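Local coordinates for protein beta-glucuronidase (Dictyoglomus thermophilum, PDB 6XXW) that probably hydrolyses beta-D-glucuronides, releasing glucuronic acid, as a family 2 glycoside hydrolase that assembles from four chains, at residues 39-44 with 48-53; 56-61 with 72-77; 281-286 with 293-298. One frame throughout, in Å; residues are numbered along the deposited sequence.

Contact 1: 39-44 with 48-53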
# COMPACT_ATOMS: atom_id res chain seq x y z
N TRP A 39 32.55 -8.74 -9.68
CA TRP A 39 33.22 -9.07 -10.93
C TRP A 39 33.07 -7.94 -11.93
O TRP A 39 32.22 -7.06 -11.78
CB TRP A 39 32.63 -10.34 -11.56
CG TRP A 39 32.86 -11.64 -10.84
CD1 TRP A 39 32.68 -11.92 -9.52
CD2 TRP A 39 33.29 -12.86 -11.45
NE1 TRP A 39 32.96 -13.24 -9.26
CE2 TRP A 39 33.35 -13.84 -10.43
CE3 TRP A 39 33.62 -13.23 -12.76
CZ2 TRP A 39 33.73 -15.16 -10.69
CZ3 TRP A 39 34.01 -14.53 -13.01
CH2 TRP A 39 34.07 -15.48 -11.98
N GLU A 40 33.87 -7.96 -12.98
CA GLU A 40 33.61 -7.06 -14.10
C GLU A 40 32.66 -7.76 -15.07
O GLU A 40 32.63 -8.99 -15.17
CB GLU A 40 34.91 -6.66 -14.80
CG GLU A 40 35.73 -5.68 -13.97
CD GLU A 40 37.00 -5.22 -14.67
OE1 GLU A 40 38.04 -5.87 -14.48
OE2 GLU A 40 36.96 -4.19 -15.38
N PHE A 41 31.86 -6.96 -15.78
CA PHE A 41 30.73 -7.47 -16.55
C PHE A 41 30.54 -6.62 -17.79
O PHE A 41 30.64 -5.39 -17.72
CB PHE A 41 29.46 -7.48 -15.66
CG PHE A 41 28.17 -7.84 -16.38
CD1 PHE A 41 27.46 -6.90 -17.12
CD2 PHE A 41 27.62 -9.10 -16.22
CE1 PHE A 41 26.26 -7.24 -17.75
CE2 PHE A 41 26.41 -9.44 -16.85
CZ PHE A 41 25.74 -8.51 -17.60
N ARG A 42 30.25 -7.26 -18.92
CA ARG A 42 29.94 -6.54 -20.14
C ARG A 42 28.98 -7.37 -20.97
O ARG A 42 28.79 -8.56 -20.72
CB ARG A 42 31.20 -6.23 -20.96
CG ARG A 42 31.95 -7.48 -21.42
CD ARG A 42 33.25 -7.14 -22.14
NE ARG A 42 33.85 -8.37 -22.66
CZ ARG A 42 33.53 -8.90 -23.83
NH1 ARG A 42 34.09 -10.04 -24.21
NH2 ARG A 42 32.65 -8.28 -24.62
N THR A 43 28.36 -6.73 -21.95
CA THR A 43 27.48 -7.42 -22.89
C THR A 43 28.21 -7.63 -24.21
O THR A 43 29.29 -7.10 -24.45
CB THR A 43 26.17 -6.65 -23.12
OG1 THR A 43 26.45 -5.36 -23.67
CG2 THR A 43 25.39 -6.49 -21.81
N GLU A 44 27.58 -8.43 -25.08
CA GLU A 44 28.23 -8.90 -26.30
C GLU A 44 28.72 -7.74 -27.17
O GLU A 44 28.02 -6.75 -27.36
CB GLU A 44 27.26 -9.77 -27.10
CG GLU A 44 27.95 -10.75 -28.04
CD GLU A 44 27.01 -11.85 -28.51
OE1 GLU A 44 25.76 -11.66 -28.41
OE2 GLU A 44 27.51 -12.89 -28.97
N ASN A 48 33.48 -1.89 -22.87
CA ASN A 48 33.47 -1.27 -21.55
C ASN A 48 32.79 -2.18 -20.53
O ASN A 48 31.71 -2.73 -20.81
CB ASN A 48 32.76 0.08 -21.60
CG ASN A 48 33.70 1.23 -21.94
OD1 ASN A 48 34.92 1.09 -21.84
ND2 ASN A 48 33.13 2.36 -22.33
N TYR A 49 33.40 -2.32 -19.36
CA TYR A 49 32.88 -3.15 -18.28
C TYR A 49 32.12 -2.30 -17.27
O TYR A 49 32.39 -1.11 -17.10
CB TYR A 49 34.00 -3.90 -17.56
CG TYR A 49 34.65 -5.03 -18.33
CD1 TYR A 49 34.14 -6.31 -18.29
CD2 TYR A 49 35.80 -4.81 -19.09
CE1 TYR A 49 34.74 -7.36 -18.98
CE2 TYR A 49 36.40 -5.84 -19.79
CZ TYR A 49 35.87 -7.11 -19.73
OH TYR A 49 36.46 -8.14 -20.43
N ILE A 50 31.16 -2.92 -16.58
CA ILE A 50 30.59 -2.34 -15.36
C ILE A 50 30.88 -3.32 -14.23
O ILE A 50 31.43 -4.40 -14.46
CB ILE A 50 29.07 -2.06 -15.50
CG1 ILE A 50 28.32 -3.34 -15.87
CG2 ILE A 50 28.78 -0.97 -16.53
CD1 ILE A 50 26.80 -3.18 -15.82
N LEU A 51 30.50 -2.96 -13.00
CA LEU A 51 30.64 -3.89 -11.89
C LEU A 51 29.37 -4.71 -11.70
O LEU A 51 28.26 -4.20 -11.87
CB LEU A 51 30.97 -3.14 -10.60
CG LEU A 51 32.28 -2.34 -10.65
CD1 LEU A 51 32.54 -1.64 -9.32
CD2 LEU A 51 33.44 -3.26 -11.03
N MET A 52 29.54 -5.98 -11.33
CA MET A 52 28.40 -6.87 -11.17
C MET A 52 28.65 -7.86 -10.04
O MET A 52 29.65 -8.59 -10.07
CB MET A 52 28.11 -7.61 -12.47
CG MET A 52 26.82 -8.41 -12.50
SD MET A 52 25.33 -7.39 -12.44
CE MET A 52 25.47 -6.42 -13.96
N PRO A 53 27.77 -7.94 -9.04
CA PRO A 53 27.95 -8.95 -7.99
C PRO A 53 27.72 -10.36 -8.51
O PRO A 53 26.92 -10.60 -9.41
CB PRO A 53 26.89 -8.56 -6.94
CG PRO A 53 25.77 -7.97 -7.78
CD PRO A 53 26.50 -7.21 -8.90
O HOH W 1 29.23 -3.61 -21.73
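Trp39 with Met52 and Phe41 with Ile50 are hydrogen-bonded antiparallel pairs flanking the non-hydrogen-bonded pair Glu40 with Leu51, yet the short strands 39-43 and 50-53 are turned 116° apart, a strongly twisted ladder. Its four backbone bonds include Ile50 N to Phe41 O, 2.8 Å. On one face Phe41 and Met52 run side by side, CB to CB 3.5 Å. Bends at the second and third torsions of Met52 fold its methyl back over the middle of the Phe41 ring, with CE 3.8 Å from the centroid, a CH-pi contact; SD stands farther above, making this a Met-aromatic pair. Ile50 CG1 lies beside Phe41 CD1 at 3.9 Å. On the face of Glu40, Arg42 lays its extended chain across Tyr49: CD sits 3.4 Å above the ring plane, toward the rim, and the guanidinium stands almost perpendicular to the ring (89°). Arg42 NE makes a weak bond to Tyr49 OH, 3.4 Å, while NH2 binds Asp46 O. Beyond the last pair a water accepts from Thr43 N and donates to Asn48 O. This hairpin belongs to the sugar-binding domain: strand 73-81 pairs with the other edge of strand 32-43, helix 65-68 touches Phe41 through Leu67, and Leu51 packs on Leu351 of a second subunit.

Contact 2: 56-61 with 72-77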
# COMPACT_ATOMS: atom_id res chain seq x y z
N ALA A 56 24.34 -13.55 -8.56
CA ALA A 56 23.18 -12.68 -8.72
C ALA A 56 22.68 -12.75 -10.15
O ALA A 56 23.46 -13.03 -11.07
CB ALA A 56 23.52 -11.22 -8.39
N SER A 57 21.40 -12.48 -10.37
CA SER A 57 20.94 -12.21 -11.71
C SER A 57 21.39 -10.80 -12.04
O SER A 57 21.43 -9.94 -11.16
CB SER A 57 19.41 -12.30 -11.76
OG SER A 57 18.96 -13.60 -11.45
N PHE A 58 21.73 -10.53 -13.31
CA PHE A 58 22.17 -9.17 -13.63
C PHE A 58 21.02 -8.20 -13.90
O PHE A 58 21.27 -6.99 -14.00
CB PHE A 58 23.16 -9.16 -14.82
CG PHE A 58 22.58 -9.69 -16.12
CD1 PHE A 58 21.69 -8.93 -16.87
CD2 PHE A 58 22.95 -10.93 -16.61
CE1 PHE A 58 21.16 -9.42 -18.09
CE2 PHE A 58 22.44 -11.43 -17.83
CZ PHE A 58 21.54 -10.66 -18.56
N ASN A 59 19.78 -8.69 -14.00
CA ASN A 59 18.70 -7.91 -14.59
C ASN A 59 18.29 -6.71 -13.74
O ASN A 59 17.97 -5.65 -14.28
CB ASN A 59 17.50 -8.82 -14.86
CG ASN A 59 17.87 -10.04 -15.72
OD1 ASN A 59 18.41 -11.02 -15.21
ND2 ASN A 59 17.58 -9.97 -17.01
N ASP A 60 18.27 -6.86 -12.41
CA ASP A 60 17.75 -5.80 -11.54
C ASP A 60 18.86 -5.03 -10.82
O ASP A 60 18.56 -4.23 -9.92
CB ASP A 60 16.78 -6.39 -10.51
CG ASP A 60 15.50 -6.92 -11.15
OD1 ASP A 60 15.16 -6.48 -12.27
OD2 ASP A 60 14.83 -7.78 -10.53
N ILE A 61 20.12 -5.24 -11.20
CA ILE A 61 21.24 -4.63 -10.49
C ILE A 61 21.43 -3.18 -10.90
O ILE A 61 21.81 -2.33 -10.07
CB ILE A 61 22.52 -5.46 -10.75
CG1 ILE A 61 22.32 -6.91 -10.27
CG2 ILE A 61 23.77 -4.80 -10.07
CD1 ILE A 61 22.18 -7.00 -8.74
N GLY A 72 20.81 -12.33 -25.09
CA GLY A 72 22.07 -12.57 -25.77
C GLY A 72 23.16 -12.95 -24.80
O GLY A 72 22.88 -13.47 -23.71
N ARG A 73 24.41 -12.69 -25.17
CA ARG A 73 25.56 -13.14 -24.40
C ARG A 73 26.08 -12.01 -23.52
O ARG A 73 26.16 -10.86 -23.94
CB ARG A 73 26.67 -13.62 -25.34
CG ARG A 73 26.30 -14.92 -26.04
CD ARG A 73 27.39 -15.42 -26.99
NE ARG A 73 26.87 -16.48 -27.86
CZ ARG A 73 26.35 -16.26 -29.07
NH1 ARG A 73 26.27 -15.03 -29.56
NH2 ARG A 73 25.91 -17.28 -29.80
N VAL A 74 26.43 -12.36 -22.28
CA VAL A 74 27.10 -11.43 -21.38
C VAL A 74 28.38 -12.12 -20.91
O VAL A 74 28.54 -13.33 -21.02
CB VAL A 74 26.21 -11.00 -20.19
CG1 VAL A 74 24.85 -10.47 -20.72
CG2 VAL A 74 26.02 -12.15 -19.22
N TYR A 75 29.31 -11.31 -20.39
CA TYR A 75 30.65 -11.79 -20.09
C TYR A 75 31.05 -11.28 -18.72
O TYR A 75 31.01 -10.07 -18.47
CB TYR A 75 31.66 -11.32 -21.15
CG TYR A 75 31.26 -11.77 -22.53
CD1 TYR A 75 30.32 -11.06 -23.27
CD2 TYR A 75 31.79 -12.92 -23.09
CE1 TYR A 75 29.92 -11.48 -24.53
CE2 TYR A 75 31.41 -13.35 -24.36
CZ TYR A 75 30.47 -12.62 -25.07
OH TYR A 75 30.09 -13.04 -26.32
N TYR A 76 31.43 -12.20 -17.84
CA TYR A 76 31.95 -11.89 -16.51
C TYR A 76 33.46 -12.10 -16.50
O TYR A 76 33.96 -13.00 -17.18
CB TYR A 76 31.32 -12.81 -15.47
CG TYR A 76 29.86 -12.56 -15.16
CD1 TYR A 76 28.86 -13.02 -16.02
CD2 TYR A 76 29.48 -11.92 -13.99
CE1 TYR A 76 27.51 -12.82 -15.72
CE2 TYR A 76 28.13 -11.71 -13.68
CZ TYR A 76 27.15 -12.16 -14.54
OH TYR A 76 25.83 -11.96 -14.23
N LYS A 77 34.18 -11.28 -15.74
CA LYS A 77 35.64 -11.36 -15.69
C LYS A 77 36.14 -11.07 -14.28
O LYS A 77 35.64 -10.16 -13.61
CB LYS A 77 36.29 -10.35 -16.65
CG LYS A 77 37.82 -10.36 -16.62
CD LYS A 77 38.41 -9.54 -17.75
CE LYS A 77 39.42 -8.53 -17.25
NZ LYS A 77 39.82 -7.56 -18.31
O HOH W 2 25.79 -12.02 -11.47
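Phe58 projects from the loop after strand 56-57 and meets Val74 and Tyr76, two residues apart on the same side of strand 73-81. The backbones stay well separated, with the CA atoms of Phe58 and Val74 9.5 Å apart, and no direct hydrogen bond crosses; side chains and one water bridge the interval. The phenylalanine and the valine point at each other. The far end of the ring lies against the fork of the valine, with Phe58 CE2 3.9 Å from Val74 CG1 and equally near CG2. Tyr76 reaches Phe58 slantwise: its OH arrives at the ring edge, in the ring plane, 3.9 Å from Phe58 CD2, and the two ring planes are about 52° apart. Phe58 CG sits between the backbone N and the carbonyl carbon (chi1 62°), which directs the ring to strand 73-81. The buried hydroxyl of Tyr76 is served by a water: Tyr76 OH donates to it at 2.8 Å, and the water in turn donates to Ala56 O at 2.6 Å. The angle at the water is about 100°, so a bent bridge spans the 4.1 Å between Ala56 O and Tyr76 OH, and the phenol is tied through the water to the backbone of Ala56. Phe41 meets both aromatic rings, edge-to-face with Tyr76. Phe58 also bonds through its backbone to Ser180, while Ser57 OG reaches Lys315 N. Asp60 O accepts from Lys324 NZ of a second subunit. Apolar packing of a loop phenylalanine on a strand, with a water bridging alongside, is consistent with the interior of the beta-sandwich, jelly-roll-like sugar-binding domain of family 2 glycoside hydrolases.

Contact 3: 281-286 with 293-298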
# COMPACT_ATOMS: atom_id res chain seq x y z
N GLY A 281 21.05 -38.62 6.38
CA GLY A 281 19.91 -38.96 7.22
C GLY A 281 19.40 -40.35 6.88
O GLY A 281 19.41 -40.76 5.72
N ILE A 282 18.98 -41.07 7.91
CA ILE A 282 18.49 -42.43 7.76
C ILE A 282 16.97 -42.38 7.67
O ILE A 282 16.28 -42.10 8.66
CB ILE A 282 18.95 -43.32 8.93
CG1 ILE A 282 20.47 -43.49 8.92
CG2 ILE A 282 18.25 -44.68 8.87
CD1 ILE A 282 21.01 -44.14 10.20
N ARG A 283 16.43 -42.63 6.47
CA ARG A 283 14.98 -42.70 6.30
C ARG A 283 14.66 -43.51 5.05
O ARG A 283 15.46 -43.61 4.12
CB ARG A 283 14.36 -41.30 6.18
CG ARG A 283 14.04 -40.86 4.75
CD ARG A 283 15.25 -40.19 4.16
NE ARG A 283 15.07 -39.70 2.79
CZ ARG A 283 15.18 -40.45 1.69
NH1 ARG A 283 15.42 -41.75 1.78
NH2 ARG A 283 15.06 -39.88 0.49
N THR A 284 13.45 -44.07 5.03
CA THR A 284 12.92 -44.75 3.86
C THR A 284 11.72 -44.00 3.32
O THR A 284 11.00 -43.33 4.08
CB THR A 284 12.51 -46.20 4.16
OG1 THR A 284 11.47 -46.20 5.15
CG2 THR A 284 13.70 -47.00 4.67
N VAL A 285 11.49 -44.13 2.02
CA VAL A 285 10.31 -43.56 1.39
C VAL A 285 9.71 -44.60 0.45
O VAL A 285 10.43 -45.28 -0.29
CB VAL A 285 10.64 -42.24 0.66
CG1 VAL A 285 11.76 -42.43 -0.35
CG2 VAL A 285 9.40 -41.69 -0.03
N ARG A 286 8.38 -44.73 0.49
CA ARG A 286 7.69 -45.79 -0.23
C ARG A 286 6.23 -45.38 -0.44
O ARG A 286 5.60 -44.84 0.48
CB ARG A 286 7.78 -47.09 0.57
CG ARG A 286 7.26 -48.31 -0.12
CD ARG A 286 7.73 -49.55 0.62
NE ARG A 286 7.01 -49.77 1.86
CZ ARG A 286 5.80 -50.32 1.93
NH1 ARG A 286 5.17 -50.68 0.82
NH2 ARG A 286 5.22 -50.50 3.11
N LEU A 293 4.50 -43.21 2.36
CA LEU A 293 5.12 -43.63 3.62
C LEU A 293 6.55 -43.11 3.73
O LEU A 293 7.37 -43.33 2.84
CB LEU A 293 5.13 -45.16 3.75
CG LEU A 293 3.77 -45.85 3.67
CD1 LEU A 293 3.95 -47.36 3.54
CD2 LEU A 293 2.94 -45.51 4.89
N ILE A 294 6.83 -42.45 4.84
CA ILE A 294 8.19 -42.11 5.25
C ILE A 294 8.44 -42.86 6.54
O ILE A 294 7.67 -42.71 7.50
CB ILE A 294 8.39 -40.60 5.43
CG1 ILE A 294 8.21 -39.89 4.07
CG2 ILE A 294 9.76 -40.32 6.08
CD1 ILE A 294 8.36 -38.37 4.12
N ASN A 295 9.49 -43.69 6.56
CA ASN A 295 9.79 -44.53 7.71
C ASN A 295 8.57 -45.36 8.10
O ASN A 295 8.24 -45.52 9.28
CB ASN A 295 10.31 -43.69 8.88
CG ASN A 295 11.59 -42.97 8.54
OD1 ASN A 295 12.39 -43.48 7.74
ND2 ASN A 295 11.81 -41.80 9.13
N GLU A 296 7.88 -45.87 7.07
CA GLU A 296 6.72 -46.74 7.19
C GLU A 296 5.53 -46.08 7.88
O GLU A 296 4.61 -46.77 8.34
CB GLU A 296 7.09 -48.06 7.89
CG GLU A 296 8.01 -48.96 7.06
CD GLU A 296 7.45 -49.27 5.67
OE1 GLU A 296 6.36 -49.88 5.59
OE2 GLU A 296 8.09 -48.90 4.66
N LYS A 297 5.49 -44.75 7.95
CA LYS A 297 4.34 -44.07 8.52
C LYS A 297 3.67 -43.19 7.46
O LYS A 297 4.36 -42.63 6.60
CB LYS A 297 4.75 -43.20 9.72
CG LYS A 297 5.35 -43.98 10.87
CD LYS A 297 5.76 -43.04 11.99
CE LYS A 297 6.88 -42.12 11.56
NZ LYS A 297 7.33 -41.25 12.68
N PRO A 298 2.33 -43.07 7.47
CA PRO A 298 1.63 -42.28 6.45
C PRO A 298 1.86 -40.77 6.56
O PRO A 298 1.33 -40.13 7.47
CB PRO A 298 0.15 -42.62 6.69
CG PRO A 298 0.09 -43.09 8.11
CD PRO A 298 1.39 -43.80 8.35
O HOH W 3 8.69 -45.86 4.34
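Arg286 and Leu293 form a hydrogen-bonded antiparallel pair, closed by Arg286 N to Leu293 O at 2.9 Å and Leu293 N to Arg286 O at 2.7 Å. Their side chains run alongside each other, and Leu293 CD1 lies over one face of the guanidinium, 3.4 Å from Arg286 NH2. A bend at the third torsion of Arg286 (75°) turns its guanidinium to Glu296, which it grips side-on: NE to OE2 at 3.1 Å and NH2 to OE1 at 2.8 Å. Both bonds are nearly straight, each oxygen uses its syn lone pair, and the two groups are almost coplanar (6°). Arg286 NH1 has a second carboxylate partner, Glu288. Strands 285-288 and 291-294 make a beta hairpin, and the type I' turn from Ile294 to Lys297 then leads into strand 297-305 of the TIM barrel. A leucine in place of Arg286 would probably leave the Glu296 carboxylate without its charged mate and freer to turn. Asn295, on that turn, carries the pairing past the strand end: its N donates to Thr284 O, and its OD1 accepts from Thr284 N at 3.0 Å. Asn295 ND2 binds Trp253 O and Glu254 OE1, which holds the amide from its other end.

In the fold
From the N terminus, contact 1 closes the hairpin between strands 32-43 and 50-54. The chain then passes into contact 2, where 56-61 meets 72-77 across a loop holding helix 65-68. The two are in series, neither nested nor crossed, but they touch: strands 32-43 and 73-81 are sheet neighbours, centres of the contacts lie 7 Å apart, and Glu44 and Arg73 form a salt bridge between them. Both also touch a second subunit. Contact 3 follows much later, its centre about 48 Å from that of contact 1 on the opposite side of the chain's centre, and closes a short hairpin joining the middle beta domain to the TIM barrel.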